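Long-range contacts in Xcc_ctr_pt (Xanthomonas campestris pv. campestris, PDB 6NJW), which probably cleaves DNA as a Class 2 OLD family nuclease, this chain being its C-terminal region with the metal-binding Toprim domain: residues A[22-27]-A[76-81]; A[28-33]-A[192-197]; A[42-47]-A[213-218]; A[99-104]-A[120-125]; A[136-141]-A[205-210]. One frame throughout, in Å; residues are numbered along the deposited sequence.

Contact 1: residues A[22-27]-A[76-81]; sequences GVILVE and PHVILT
Val23 and Leu25 pair with the strand around Val78 in the middle of the parallel sheet of the Toprim domain. The two strand segments run 14° from exactly parallel, with axes 4.8 Å apart. Four backbone bonds form the ladder. Val23 N donates to Pro76 O, and Val78 N to Val23 O. Leu25 N then donates to Val78 O at 3.0 Å, and Leu80 N to Leu25 O at 3.0 Å.

The tight part is apolar and has two faces. On one face Ile24 and Val78 lie side by side, with Ile24 CG1 3.6 Å from Val78 CG2. Val78 CG2 sits between its own backbone N and carbonyl carbon (chi1 -66° for CG1), and this branch is the one that reaches Ile24. Leu80 CD1 extends the row, 4.0 Å from Val26 CG1. Helix 208-226 covers this face. On the other face Leu25 CD1 meets Ile79 CG1 at 4.0 Å, and helix 62-68 packs against them.

The looser end is polar. Past Val26 the strands spread, and a water replaces the direct ladder. It accepts from Glu27 N and donates to Leu80 O at 2.7 Å. The partly exposed Glu27 reaches across to strand 77-82. Thr81 OG1 donates to Glu27 OE2, but the 2.4 Å length is doubtful. Glu27, Asp82 and Asp84 are magnesium-binding residues of this protein, though neither Glu27 nor Asp84 binds the ion in this model. Asp82 N also donates to Glu27 OE2, which probably helps to hold this carboxylate beside the metal site.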
# COMPACT_ATOMS: atom_id res chain seq x y z
N GLY A 22 14.12 2.43 -8.37
CA GLY A 22 13.32 1.44 -7.66
C GLY A 22 11.85 1.71 -7.89
O GLY A 22 11.47 2.82 -8.30
N VAL A 23 11.03 0.69 -7.65
CA VAL A 23 9.59 0.79 -7.90
C VAL A 23 8.82 0.19 -6.73
O VAL A 23 9.12 -0.92 -6.29
CB VAL A 23 9.16 0.09 -9.20
CG1 VAL A 23 7.65 0.30 -9.40
CG2 VAL A 23 9.91 0.65 -10.39
N ILE A 24 7.82 0.92 -6.24
CA ILE A 24 6.87 0.43 -5.26
C ILE A 24 5.56 0.11 -5.97
O ILE A 24 4.89 1.03 -6.47
CB ILE A 24 6.63 1.46 -4.15
CG1 ILE A 24 7.92 1.70 -3.34
CG2 ILE A 24 5.47 1.01 -3.26
CD1 ILE A 24 7.88 3.06 -2.57
N LEU A 25 5.17 -1.16 -5.99
CA LEU A 25 3.96 -1.60 -6.68
C LEU A 25 2.82 -1.68 -5.68
O LEU A 25 2.95 -2.36 -4.65
CB LEU A 25 4.18 -2.97 -7.34
CG LEU A 25 5.25 -3.01 -8.42
CD1 LEU A 25 5.50 -4.48 -8.82
CD2 LEU A 25 4.77 -2.18 -9.61
N VAL A 26 1.71 -1.01 -6.00
CA VAL A 26 0.54 -0.93 -5.14
C VAL A 26 -0.71 -1.24 -5.96
O VAL A 26 -0.68 -1.22 -7.19
CB VAL A 26 0.42 0.46 -4.47
CG1 VAL A 26 1.73 0.78 -3.69
CG2 VAL A 26 0.15 1.52 -5.50
N GLU A 27 -1.81 -1.54 -5.27
CA GLU A 27 -3.01 -1.99 -5.97
C GLU A 27 -3.79 -0.85 -6.62
O GLU A 27 -4.34 -1.02 -7.72
CB GLU A 27 -3.93 -2.75 -5.01
CG GLU A 27 -3.39 -4.11 -4.57
CD GLU A 27 -4.39 -4.82 -3.66
OE1 GLU A 27 -5.55 -4.37 -3.59
OE2 GLU A 27 -4.01 -5.82 -3.01
N PRO A 76 15.14 -3.07 -8.54
CA PRO A 76 14.60 -3.35 -7.20
C PRO A 76 13.16 -2.86 -7.08
O PRO A 76 12.82 -1.76 -7.50
CB PRO A 76 15.54 -2.57 -6.27
CG PRO A 76 16.77 -2.27 -7.07
CD PRO A 76 16.35 -2.21 -8.50
N HIS A 77 12.30 -3.70 -6.49
CA HIS A 77 10.91 -3.32 -6.35
C HIS A 77 10.32 -4.03 -5.14
O HIS A 77 10.87 -5.01 -4.64
CB HIS A 77 10.10 -3.67 -7.61
CG HIS A 77 10.11 -5.13 -7.91
ND1 HIS A 77 11.18 -5.74 -8.53
CD2 HIS A 77 9.23 -6.11 -7.61
CE1 HIS A 77 10.94 -7.04 -8.63
NE2 HIS A 77 9.76 -7.29 -8.08
N VAL A 78 9.19 -3.51 -4.67
CA VAL A 78 8.45 -4.10 -3.56
C VAL A 78 6.98 -4.18 -3.97
O VAL A 78 6.56 -3.56 -4.93
CB VAL A 78 8.63 -3.29 -2.26
CG1 VAL A 78 10.08 -3.35 -1.80
CG2 VAL A 78 8.19 -1.83 -2.48
N ILE A 79 6.20 -4.95 -3.21
CA ILE A 79 4.76 -5.06 -3.45
C ILE A 79 4.02 -4.81 -2.14
O ILE A 79 4.43 -5.30 -1.09
CB ILE A 79 4.39 -6.46 -4.01
CG1 ILE A 79 4.76 -6.56 -5.49
CG2 ILE A 79 2.90 -6.76 -3.80
CD1 ILE A 79 4.72 -8.01 -6.02
N LEU A 80 2.91 -4.08 -2.23
CA LEU A 80 1.97 -3.90 -1.13
C LEU A 80 0.62 -4.41 -1.61
O LEU A 80 0.08 -3.90 -2.60
CB LEU A 80 1.86 -2.42 -0.74
CG LEU A 80 3.15 -1.85 -0.17
CD1 LEU A 80 3.16 -0.32 -0.14
CD2 LEU A 80 3.27 -2.40 1.23
N THR A 81 0.07 -5.40 -0.92
CA THR A 81 -1.20 -5.97 -1.37
C THR A 81 -1.99 -6.43 -0.15
O THR A 81 -1.45 -6.56 0.95
CB THR A 81 -0.97 -7.12 -2.36
OG1 THR A 81 -2.20 -7.44 -3.03
CG2 THR A 81 -0.41 -8.33 -1.66
O HOH W 1 -1.60 -1.83 -2.44

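Contact 2: residues A[28-33]-A[192-197]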
# COMPACT_ATOMS: atom_id res chain seq x y z
N GLY A 28 -3.89 0.30 -5.96
CA GLY A 28 -4.77 1.33 -6.48
C GLY A 28 -4.40 2.74 -6.09
O GLY A 28 -3.28 3.01 -5.62
N ASP A 29 -5.35 3.66 -6.27
CA ASP A 29 -5.06 5.08 -6.16
C ASP A 29 -4.88 5.52 -4.72
O ASP A 29 -4.16 6.48 -4.47
CB ASP A 29 -6.17 5.91 -6.81
CG ASP A 29 -5.97 6.06 -8.30
OD1 ASP A 29 -4.89 5.68 -8.78
OD2 ASP A 29 -6.90 6.55 -8.98
N ALA A 30 -5.53 4.84 -3.77
CA ALA A 30 -5.39 5.24 -2.37
C ALA A 30 -3.96 5.06 -1.90
O ALA A 30 -3.36 5.99 -1.34
CB ALA A 30 -6.35 4.44 -1.49
N GLU A 31 -3.38 3.88 -2.15
CA GLU A 31 -1.97 3.64 -1.82
C GLU A 31 -1.05 4.52 -2.64
O GLU A 31 0.02 4.93 -2.16
CB GLU A 31 -1.63 2.18 -2.07
CG GLU A 31 -2.43 1.21 -1.22
CD GLU A 31 -3.78 0.80 -1.83
OE1 GLU A 31 -4.47 -0.03 -1.20
OE2 GLU A 31 -4.16 1.28 -2.92
N ARG A 32 -1.43 4.82 -3.88
CA ARG A 32 -0.59 5.64 -4.75
C ARG A 32 -0.29 6.99 -4.13
O ARG A 32 0.80 7.55 -4.35
CB ARG A 32 -1.27 5.80 -6.10
CG ARG A 32 -0.66 6.81 -7.07
CD ARG A 32 -1.43 6.72 -8.43
NE ARG A 32 -1.25 7.88 -9.30
CZ ARG A 32 -2.24 8.47 -9.96
NH1 ARG A 32 -3.48 8.02 -9.84
NH2 ARG A 32 -1.99 9.52 -10.74
N PHE A 33 -1.22 7.53 -3.35
CA PHE A 33 -0.99 8.82 -2.70
C PHE A 33 -0.67 8.70 -1.23
O PHE A 33 0.07 9.55 -0.71
CB PHE A 33 -2.21 9.72 -2.90
CG PHE A 33 -2.46 10.07 -4.33
CD1 PHE A 33 -1.58 10.90 -5.02
CD2 PHE A 33 -3.56 9.54 -5.01
CE1 PHE A 33 -1.81 11.22 -6.35
CE2 PHE A 33 -3.79 9.84 -6.34
CZ PHE A 33 -2.91 10.69 -7.02
N ARG A 192 -8.90 10.81 -4.76
CA ARG A 192 -9.20 12.13 -4.21
C ARG A 192 -9.20 12.10 -2.69
O ARG A 192 -8.63 12.98 -2.03
CB ARG A 192 -10.54 12.64 -4.74
CG ARG A 192 -11.05 13.91 -4.06
CD ARG A 192 -12.30 14.48 -4.75
NE ARG A 192 -12.09 14.60 -6.19
CZ ARG A 192 -11.68 15.72 -6.79
NH1 ARG A 192 -11.45 16.81 -6.08
NH2 ARG A 192 -11.51 15.73 -8.11
N PHE A 193 -9.83 11.07 -2.11
CA PHE A 193 -9.87 10.94 -0.65
C PHE A 193 -8.47 10.82 -0.06
O PHE A 193 -8.14 11.46 0.94
CB PHE A 193 -10.71 9.72 -0.26
CG PHE A 193 -10.82 9.54 1.21
CD1 PHE A 193 -11.72 10.29 1.94
CD2 PHE A 193 -10.02 8.62 1.87
CE1 PHE A 193 -11.82 10.13 3.30
CE2 PHE A 193 -10.11 8.46 3.23
CZ PHE A 193 -11.01 9.21 3.95
N ALA A 194 -7.62 9.97 -0.66
CA ALA A 194 -6.29 9.75 -0.11
C ALA A 194 -5.44 11.02 -0.18
O ALA A 194 -4.67 11.31 0.75
CB ALA A 194 -5.59 8.61 -0.85
N GLN A 195 -5.57 11.79 -1.26
CA GLN A 195 -4.81 13.04 -1.37
C GLN A 195 -5.22 14.04 -0.29
O GLN A 195 -4.37 14.73 0.28
CB GLN A 195 -5.02 13.64 -2.75
CG GLN A 195 -4.33 12.89 -3.87
CD GLN A 195 -4.62 13.53 -5.22
OE1 GLN A 195 -5.70 13.35 -5.78
NE2 GLN A 195 -3.66 14.29 -5.73
N ALA A 196 -6.52 14.13 -0.01
CA ALA A 196 -7.00 15.01 1.05
C ALA A 196 -6.60 14.51 2.43
O ALA A 196 -6.45 15.30 3.36
CB ALA A 196 -8.52 15.15 0.96
N LEU A 197 -6.41 13.20 2.58
CA LEU A 197 -6.00 12.67 3.88
C LEU A 197 -4.48 12.76 4.07
O LEU A 197 -4.02 12.83 5.22
CB LEU A 197 -6.45 11.22 4.02
CG LEU A 197 -6.23 10.54 5.38
CD1 LEU A 197 -7.00 11.25 6.48
CD2 LEU A 197 -6.61 9.07 5.32
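The first turn of helix 29-41, which follows the opening strand of the Toprim sheet, packs here on the last turns of helix 190-197. Ala194 CB points at the backbone of the first helix and lies 3.5 Å from Ala30 O. It also touches Phe33 CB at 4.1 Å. The small alanines let the backbones come close, with the CA atoms of Ala30 and Ala194 5.1 Å apart. The two short helical segments run nearly side by side, at a crossing angle of -24° and an axis distance of 8.0 Å.

This is a helix-helix contact that joins helix 29-41, next to the Toprim sheet, to helix 190-197, and helix 134-154 flanks it. At its outer side Gln195 lies flat over one face of the Phe33 ring. Its CG makes a CH-pi contact, 3.5 Å from the ring centroid. The amide plane is tilted only 14° from the ring, a stacked pairing. The extended chain of Gln195 (chi2 178°) carries the amide on across the ring, bringing NE2 3.6 Å from Phe33 CE1. Phe33 CZ in turn lies over the guanidinium of Arg32. That guanidinium is held by a salt bridge, with Arg32 NH1 2.9 Å from Asp29 OD1.

Contact 3: residues A[42-47]-A[213-218]; sequences LNIPLD and ALEHIR
Leu214 and Ile44 join helix 208-226 to the loop that links helix 29-41 to strand 51-55 in the Toprim fold. The loop starts with a Schellman motif, in which Asn43 takes a positive phi and ends helix 29-41. Leu42 just before it, and Ile44 and Leu46 after it, all reach helix 208-226.

Leu214 comes first along the helix and meets all three. Its branches divide the work. CD1 of Leu214 touches Leu42 CD2 at 3.9 Å, while Leu214 CD2 faces Leu46 CD2 at 4.2 Å. Both loop leucines stand roughly perpendicular to Leu214. Ile44 CD1 settles on Leu214 CB at 4.0 Å. Beyond the loop, Leu214 also packs on Ile24 of the sheet and on Val35 and Ala39 of helix 29-41.

Glu215 follows with a light touch at the outer side, through its CG and the end of Ile44. One turn after Leu214 comes Arg218. Its side chain starts out opposite its backbone N (chi1 -176°) and then bends at chi2 and chi3. These bends lay the arginine across Ile44. Arg218 CB lies 3.9 Å from Ile44 CG2, and Arg218 NH1 ends 3.8 Å from Ile44 CD1.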
# COMPACT_ATOMS: atom_id res chain seq x y z
N LEU A 42 8.37 9.22 7.36
CA LEU A 42 9.42 8.29 7.79
C LEU A 42 10.81 8.75 7.36
O LEU A 42 11.79 8.02 7.60
CB LEU A 42 9.17 6.87 7.24
CG LEU A 42 8.43 5.84 8.12
CD1 LEU A 42 7.29 6.50 8.84
CD2 LEU A 42 7.91 4.66 7.28
N ASN A 43 10.91 9.92 6.72
CA ASN A 43 12.19 10.49 6.27
C ASN A 43 12.87 9.62 5.22
O ASN A 43 14.10 9.55 5.14
CB ASN A 43 13.12 10.75 7.46
CG ASN A 43 12.58 11.82 8.38
OD1 ASN A 43 12.04 12.82 7.92
ND2 ASN A 43 12.71 11.61 9.68
N ILE A 44 12.05 8.96 4.40
CA ILE A 44 12.51 8.14 3.29
C ILE A 44 12.10 8.90 2.04
O ILE A 44 10.91 8.93 1.69
CB ILE A 44 11.92 6.72 3.37
CG1 ILE A 44 12.39 6.04 4.65
CG2 ILE A 44 12.27 5.88 2.12
CD1 ILE A 44 11.80 4.67 4.89
N PRO A 45 13.01 9.60 1.38
CA PRO A 45 12.61 10.53 0.32
C PRO A 45 12.54 9.89 -1.07
O PRO A 45 13.54 9.84 -1.80
CB PRO A 45 13.70 11.60 0.39
CG PRO A 45 14.93 10.77 0.71
CD PRO A 45 14.46 9.67 1.65
N LEU A 46 11.36 9.41 -1.45
CA LEU A 46 11.25 8.52 -2.60
C LEU A 46 11.74 9.19 -3.88
O LEU A 46 12.49 8.60 -4.65
CB LEU A 46 9.81 8.04 -2.75
CG LEU A 46 9.32 7.16 -1.58
CD1 LEU A 46 7.87 6.71 -1.85
CD2 LEU A 46 10.23 5.99 -1.34
N ASP A 47 11.36 10.45 -4.08
CA ASP A 47 11.73 11.14 -5.32
C ASP A 47 13.23 11.37 -5.38
O ASP A 47 13.85 11.15 -6.43
CB ASP A 47 10.99 12.47 -5.42
CG ASP A 47 9.49 12.29 -5.47
OD1 ASP A 47 9.04 11.28 -6.05
OD2 ASP A 47 8.76 13.16 -4.94
N ALA A 213 7.63 -2.21 3.53
CA ALA A 213 7.95 -2.09 2.12
C ALA A 213 8.84 -0.90 1.87
O ALA A 213 9.77 -0.98 1.06
CB ALA A 213 6.67 -1.97 1.28
N LEU A 214 8.56 0.23 2.53
CA LEU A 214 9.40 1.41 2.35
C LEU A 214 10.84 1.15 2.78
O LEU A 214 11.78 1.54 2.09
CB LEU A 214 8.81 2.59 3.13
CG LEU A 214 7.51 3.14 2.55
CD1 LEU A 214 6.94 4.22 3.50
CD2 LEU A 214 7.74 3.71 1.14
N GLU A 215 11.03 0.50 3.93
CA GLU A 215 12.37 0.19 4.42
C GLU A 215 13.07 -0.83 3.53
O GLU A 215 14.28 -0.75 3.30
CB GLU A 215 12.28 -0.31 5.86
CG GLU A 215 11.74 0.76 6.84
CD GLU A 215 11.67 0.28 8.30
OE1 GLU A 215 11.53 -0.93 8.53
OE2 GLU A 215 11.74 1.14 9.21
N HIS A 216 12.31 -1.79 2.98
CA HIS A 216 12.91 -2.77 2.09
C HIS A 216 13.48 -2.11 0.84
O HIS A 216 14.63 -2.37 0.47
CB HIS A 216 11.89 -3.84 1.70
CG HIS A 216 12.47 -4.98 0.92
ND1 HIS A 216 12.81 -6.18 1.50
CD2 HIS A 216 12.82 -5.08 -0.39
CE1 HIS A 216 13.33 -6.98 0.59
NE2 HIS A 216 13.35 -6.34 -0.57
N ILE A 217 12.70 -1.24 0.19
CA ILE A 217 13.17 -0.65 -1.06
C ILE A 217 14.25 0.39 -0.79
O ILE A 217 15.21 0.53 -1.56
CB ILE A 217 12.00 -0.05 -1.87
CG1 ILE A 217 12.45 0.34 -3.29
CG2 ILE A 217 11.38 1.16 -1.22
CD1 ILE A 217 12.96 -0.86 -4.10
N ARG A 218 14.13 1.13 0.32
CA ARG A 218 15.18 2.06 0.72
C ARG A 218 16.49 1.31 0.95
O ARG A 218 17.56 1.74 0.50
CB ARG A 218 14.74 2.81 1.98
CG ARG A 218 15.69 3.92 2.48
CD ARG A 218 16.86 3.41 3.37
NE ARG A 218 16.50 2.35 4.32
CZ ARG A 218 15.83 2.56 5.44
NH1 ARG A 218 15.44 3.79 5.75
NH2 ARG A 218 15.56 1.54 6.26

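Contact 4: residues A[99-104]-A[120-125]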
# COMPACT_ATOMS: atom_id res chain seq x y z
N ASN A 99 2.00 -16.48 -8.13
CA ASN A 99 2.18 -16.00 -9.50
C ASN A 99 3.42 -15.12 -9.63
O ASN A 99 4.15 -15.20 -10.63
CB ASN A 99 0.93 -15.27 -9.96
CG ASN A 99 -0.17 -16.23 -10.39
OD1 ASN A 99 0.10 -17.37 -10.73
ND2 ASN A 99 -1.42 -15.78 -10.36
N VAL A 100 3.70 -14.28 -8.62
CA VAL A 100 4.94 -13.50 -8.70
C VAL A 100 6.15 -14.29 -8.21
O VAL A 100 7.27 -14.08 -8.70
CB VAL A 100 4.82 -12.15 -7.98
CG1 VAL A 100 3.81 -11.27 -8.68
CG2 VAL A 100 4.45 -12.32 -6.51
N LEU A 101 5.99 -15.21 -7.25
CA LEU A 101 7.15 -15.97 -6.82
C LEU A 101 7.66 -16.90 -7.91
O LEU A 101 8.87 -17.15 -8.01
CB LEU A 101 6.83 -16.76 -5.55
CG LEU A 101 6.73 -15.96 -4.24
CD1 LEU A 101 6.06 -16.79 -3.16
CD2 LEU A 101 8.08 -15.46 -3.77
N ASP A 102 6.76 -17.41 -8.76
CA ASP A 102 7.18 -18.19 -9.93
C ASP A 102 8.08 -17.38 -10.85
O ASP A 102 8.95 -17.94 -11.52
CB ASP A 102 5.97 -18.69 -10.70
CG ASP A 102 5.25 -19.82 -10.00
OD1 ASP A 102 5.82 -20.42 -9.07
OD2 ASP A 102 4.09 -20.08 -10.39
N VAL A 103 7.89 -16.06 -10.91
CA VAL A 103 8.76 -15.19 -11.70
C VAL A 103 10.05 -14.88 -10.95
O VAL A 103 11.16 -15.08 -11.47
CB VAL A 103 8.01 -13.90 -12.09
CG1 VAL A 103 8.92 -12.95 -12.85
CG2 VAL A 103 6.74 -14.23 -12.90
N ILE A 104 9.94 -14.35 -9.73
CA ILE A 104 11.13 -13.87 -9.05
C ILE A 104 11.98 -15.01 -8.49
O ILE A 104 13.17 -14.81 -8.21
CB ILE A 104 10.76 -12.88 -7.93
CG1 ILE A 104 11.96 -12.02 -7.54
CG2 ILE A 104 10.24 -13.62 -6.71
CD1 ILE A 104 12.23 -10.86 -8.48
N LYS A 120 5.16 -15.70 4.13
CA LYS A 120 6.45 -15.43 4.79
C LYS A 120 7.63 -15.61 3.83
O LYS A 120 8.66 -14.95 3.99
CB LYS A 120 6.62 -16.29 6.03
CG LYS A 120 6.79 -17.77 5.78
CD LYS A 120 6.74 -18.52 7.12
CE LYS A 120 7.12 -20.00 6.97
NZ LYS A 120 6.91 -20.75 8.24
N LEU A 121 7.50 -16.49 2.83
CA LEU A 121 8.51 -16.53 1.77
C LEU A 121 8.55 -15.22 1.00
O LEU A 121 9.63 -14.70 0.69
CB LEU A 121 8.22 -17.69 0.81
CG LEU A 121 9.08 -17.82 -0.45
CD1 LEU A 121 10.57 -17.91 -0.11
CD2 LEU A 121 8.63 -19.04 -1.27
N ALA A 122 7.38 -14.67 0.69
CA ALA A 122 7.33 -13.52 -0.20
C ALA A 122 7.94 -12.28 0.44
O ALA A 122 8.46 -11.42 -0.27
CB ALA A 122 5.89 -13.25 -0.63
N GLU A 123 7.92 -12.19 1.77
CA GLU A 123 8.56 -11.06 2.44
C GLU A 123 10.04 -10.97 2.13
O GLU A 123 10.62 -9.88 2.15
CB GLU A 123 8.35 -11.12 3.96
CG GLU A 123 6.90 -10.87 4.34
CD GLU A 123 6.70 -10.57 5.83
OE1 GLU A 123 7.66 -10.63 6.61
OE2 GLU A 123 5.55 -10.26 6.21
N GLN A 124 10.69 -12.11 1.86
CA GLN A 124 12.11 -12.10 1.53
C GLN A 124 12.38 -11.29 0.26
O GLN A 124 13.46 -10.70 0.11
CB GLN A 124 12.62 -13.53 1.35
CG GLN A 124 12.70 -14.33 2.63
CD GLN A 124 13.44 -15.62 2.40
OE1 GLN A 124 14.67 -15.63 2.28
NE2 GLN A 124 12.70 -16.70 2.29
N TYR A 125 11.41 -11.23 -0.65
CA TYR A 125 11.58 -10.51 -1.90
C TYR A 125 10.96 -9.13 -1.84
O TYR A 125 10.82 -8.48 -2.89
CB TYR A 125 10.98 -11.33 -3.05
CG TYR A 125 11.73 -12.64 -3.22
CD1 TYR A 125 12.97 -12.68 -3.84
CD2 TYR A 125 11.21 -13.82 -2.70
CE1 TYR A 125 13.66 -13.87 -3.97
CE2 TYR A 125 11.90 -15.02 -2.82
CZ TYR A 125 13.12 -15.04 -3.46
OH TYR A 125 13.80 -16.23 -3.57
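This is an apolar contact between two consecutive helices at the edge of the domain. The contact's centre lies about 17 Å from that of the chain. It joins helix 93-104 to residues 120-125, on helix 115-123. No hydrogen bond crosses it. Leu101, Ile104, Leu121, Ala122 and Tyr125 make the contact.

Leu101 is the central side chain, and its two methyls part company. Leu101 CD1 reaches Leu121 CD2 at 3.9 Å. Leu101 CD2 turns to Tyr125 and lies 3.7 Å from its CD2, approaching the ring obliquely. The same methyl also rests near the backbone of Ala122, 4.1 Å from Ala122 CA.

Ile104 comes one turn later and packs over one face of the Tyr125 ring. Its CG2 makes a CH-pi contact, 4.0 Å from the ring centroid and 14° off the ring normal. The first torsion of Ile104 (chi1 -161°) puts CG2 between the backbone N and the carbonyl carbon, on the side of the ring. Ile104 CG1 also touches the ring, 3.9 Å from Tyr125 CD1. The polar end of the tyrosine is held separately, since its OH hydrogen-bonds to Glu105, just past the first helix.

Behind the contact, Ile104 and Ala122 both pack on Tyr127 of the edge strand 127-130. Val100 and Val103 turn to Val65 of helix 62-68. Both helices rest on strand 127-130, and helix 93-104 also packs on helix 62-68.

Contact 5: residues A[136-141]-A[205-210]; sequences PELFAG and VCPAYI
Helix 134-154 widens into a pi-type turn at 139-141, and there it comes closest to the incoming loop, with Gly141 CA 6.3 Å from Val205 CA. The loop runs past this helix and starts helix 208-226, with Pro207 at the N-cap position. The contact joins helix 134-154 to the start of helix 208-226, which covers one face of the Toprim sheet.

At the wide turn Val205 CG1 lies 3.3 Å from Gly141 O. One turn earlier in helix 134-154, Leu138 meets Pro207, and Leu138 CD2 touches Pro207 CG at 3.9 Å. Phe38 of helix 29-41 packs against Leu138, Val205 and Pro207.

Glu137 carries the polar side. Its chain leaves trans to the backbone N (chi1 161°), and a bend at chi2 brings the carboxylate alongside the proline ring. Glu137 OE2 lies 3.6 Å from Pro207 CB. A negative charge near the start of helix 208-226 would probably be steadied by the helix end. Two residues past the cap is Tyr209, which belongs with Asp82 to the magnesium site. A water bridges the two segments, donating to Glu137 OE2 at 2.7 Å and accepting from Ala208 N at 3.0 Å.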
# COMPACT_ATOMS: atom_id res chain seq x y z
N PRO A 136 -10.01 1.31 6.34
CA PRO A 136 -10.50 0.93 7.68
C PRO A 136 -9.38 0.82 8.70
O PRO A 136 -9.57 1.22 9.85
CB PRO A 136 -11.20 -0.42 7.43
CG PRO A 136 -11.51 -0.42 5.96
CD PRO A 136 -10.37 0.30 5.32
N GLU A 137 -8.22 0.31 8.31
CA GLU A 137 -7.09 0.29 9.25
C GLU A 137 -6.75 1.70 9.71
O GLU A 137 -6.60 1.96 10.91
CB GLU A 137 -5.87 -0.39 8.63
CG GLU A 137 -4.58 -0.03 9.36
CD GLU A 137 -3.52 -1.13 9.35
OE1 GLU A 137 -3.65 -2.09 8.55
OE2 GLU A 137 -2.56 -1.03 10.14
N LEU A 138 -6.62 2.65 8.77
CA LEU A 138 -6.28 4.01 9.16
C LEU A 138 -7.35 4.63 10.05
O LEU A 138 -7.03 5.37 10.99
CB LEU A 138 -6.06 4.88 7.93
CG LEU A 138 -4.93 4.46 7.00
CD1 LEU A 138 -4.93 5.35 5.78
CD2 LEU A 138 -3.60 4.56 7.75
N PHE A 139 -8.63 4.36 9.76
CA PHE A 139 -9.69 4.90 10.60
C PHE A 139 -9.58 4.37 12.02
O PHE A 139 -9.73 5.12 12.99
CB PHE A 139 -11.07 4.57 10.03
CG PHE A 139 -12.17 5.38 10.63
CD1 PHE A 139 -12.77 4.98 11.81
CD2 PHE A 139 -12.58 6.57 10.04
CE1 PHE A 139 -13.78 5.74 12.38
CE2 PHE A 139 -13.58 7.33 10.61
CZ PHE A 139 -14.18 6.91 11.78
N ALA A 140 -9.33 3.07 12.15
CA ALA A 140 -9.22 2.46 13.47
C ALA A 140 -7.86 2.74 14.10
O ALA A 140 -7.77 2.84 15.33
CB ALA A 140 -9.45 0.95 13.37
N GLY A 141 -6.82 2.90 13.29
CA GLY A 141 -5.48 3.07 13.80
C GLY A 141 -5.00 4.50 13.95
O GLY A 141 -3.82 4.78 13.70
N VAL A 205 1.24 6.52 13.01
CA VAL A 205 0.08 5.77 12.52
C VAL A 205 0.39 5.03 11.21
O VAL A 205 -0.53 4.69 10.46
CB VAL A 205 -1.16 6.66 12.36
CG1 VAL A 205 -1.58 7.25 13.70
CG2 VAL A 205 -0.92 7.77 11.31
N CYS A 206 1.65 4.78 10.91
CA CYS A 206 1.99 4.10 9.66
C CYS A 206 1.68 2.62 9.79
O CYS A 206 2.19 1.96 10.70
CB CYS A 206 3.47 4.29 9.32
SG CYS A 206 3.94 3.61 7.69
N PRO A 207 0.87 2.04 8.90
CA PRO A 207 0.66 0.59 8.92
C PRO A 207 1.98 -0.13 8.75
O PRO A 207 2.87 0.32 8.01
CB PRO A 207 -0.28 0.34 7.74
CG PRO A 207 -0.93 1.67 7.46
CD PRO A 207 0.09 2.70 7.84
N ALA A 208 2.09 -1.27 9.43
CA ALA A 208 3.35 -2.01 9.45
C ALA A 208 3.76 -2.50 8.06
O ALA A 208 4.95 -2.50 7.72
CB ALA A 208 3.24 -3.19 10.42
N TYR A 209 2.80 -2.93 7.24
CA TYR A 209 3.20 -3.45 5.93
C TYR A 209 3.77 -2.34 5.05
O TYR A 209 4.67 -2.60 4.24
CB TYR A 209 2.04 -4.19 5.26
CG TYR A 209 0.97 -3.36 4.58
CD1 TYR A 209 0.19 -2.44 5.30
CD2 TYR A 209 0.70 -3.51 3.24
CE1 TYR A 209 -0.80 -1.69 4.67
CE2 TYR A 209 -0.29 -2.75 2.60
CZ TYR A 209 -1.04 -1.85 3.32
OH TYR A 209 -2.02 -1.11 2.68
N ILE A 210 3.30 -1.11 5.22
CA ILE A 210 3.83 0.01 4.45
C ILE A 210 5.23 0.38 4.92
O ILE A 210 6.14 0.62 4.12
CB ILE A 210 2.86 1.21 4.52
CG1 ILE A 210 1.57 0.90 3.73
CG2 ILE A 210 3.51 2.49 4.00
CD1 ILE A 210 0.57 2.05 3.74
O HOH W 2 -0.33 -2.34 10.91

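Overall arrangement
Contact 1 is the buried core, a backbone ladder in the middle of the sheet; the other four are partly buried and rest mainly on side chains. Contacts 3 and 5 both use helix 208-226, which lies over Ile24, Val78 and Leu80 of contact 1. Contacts 2 and 5 bring in helices 190-197 and 134-154 and meet where Leu197 touches Leu138. Contact 4 lies farthest out, about 26 Å from contact 2 between centres and on the opposite side of the chain's centre. Contacts 3 and 4 are mainly apolar. Contacts 1 and 5 each hold a bridging water, and carry Glu27 and Tyr209 of the metal sites; contact 2 has a salt bridge within its first helix.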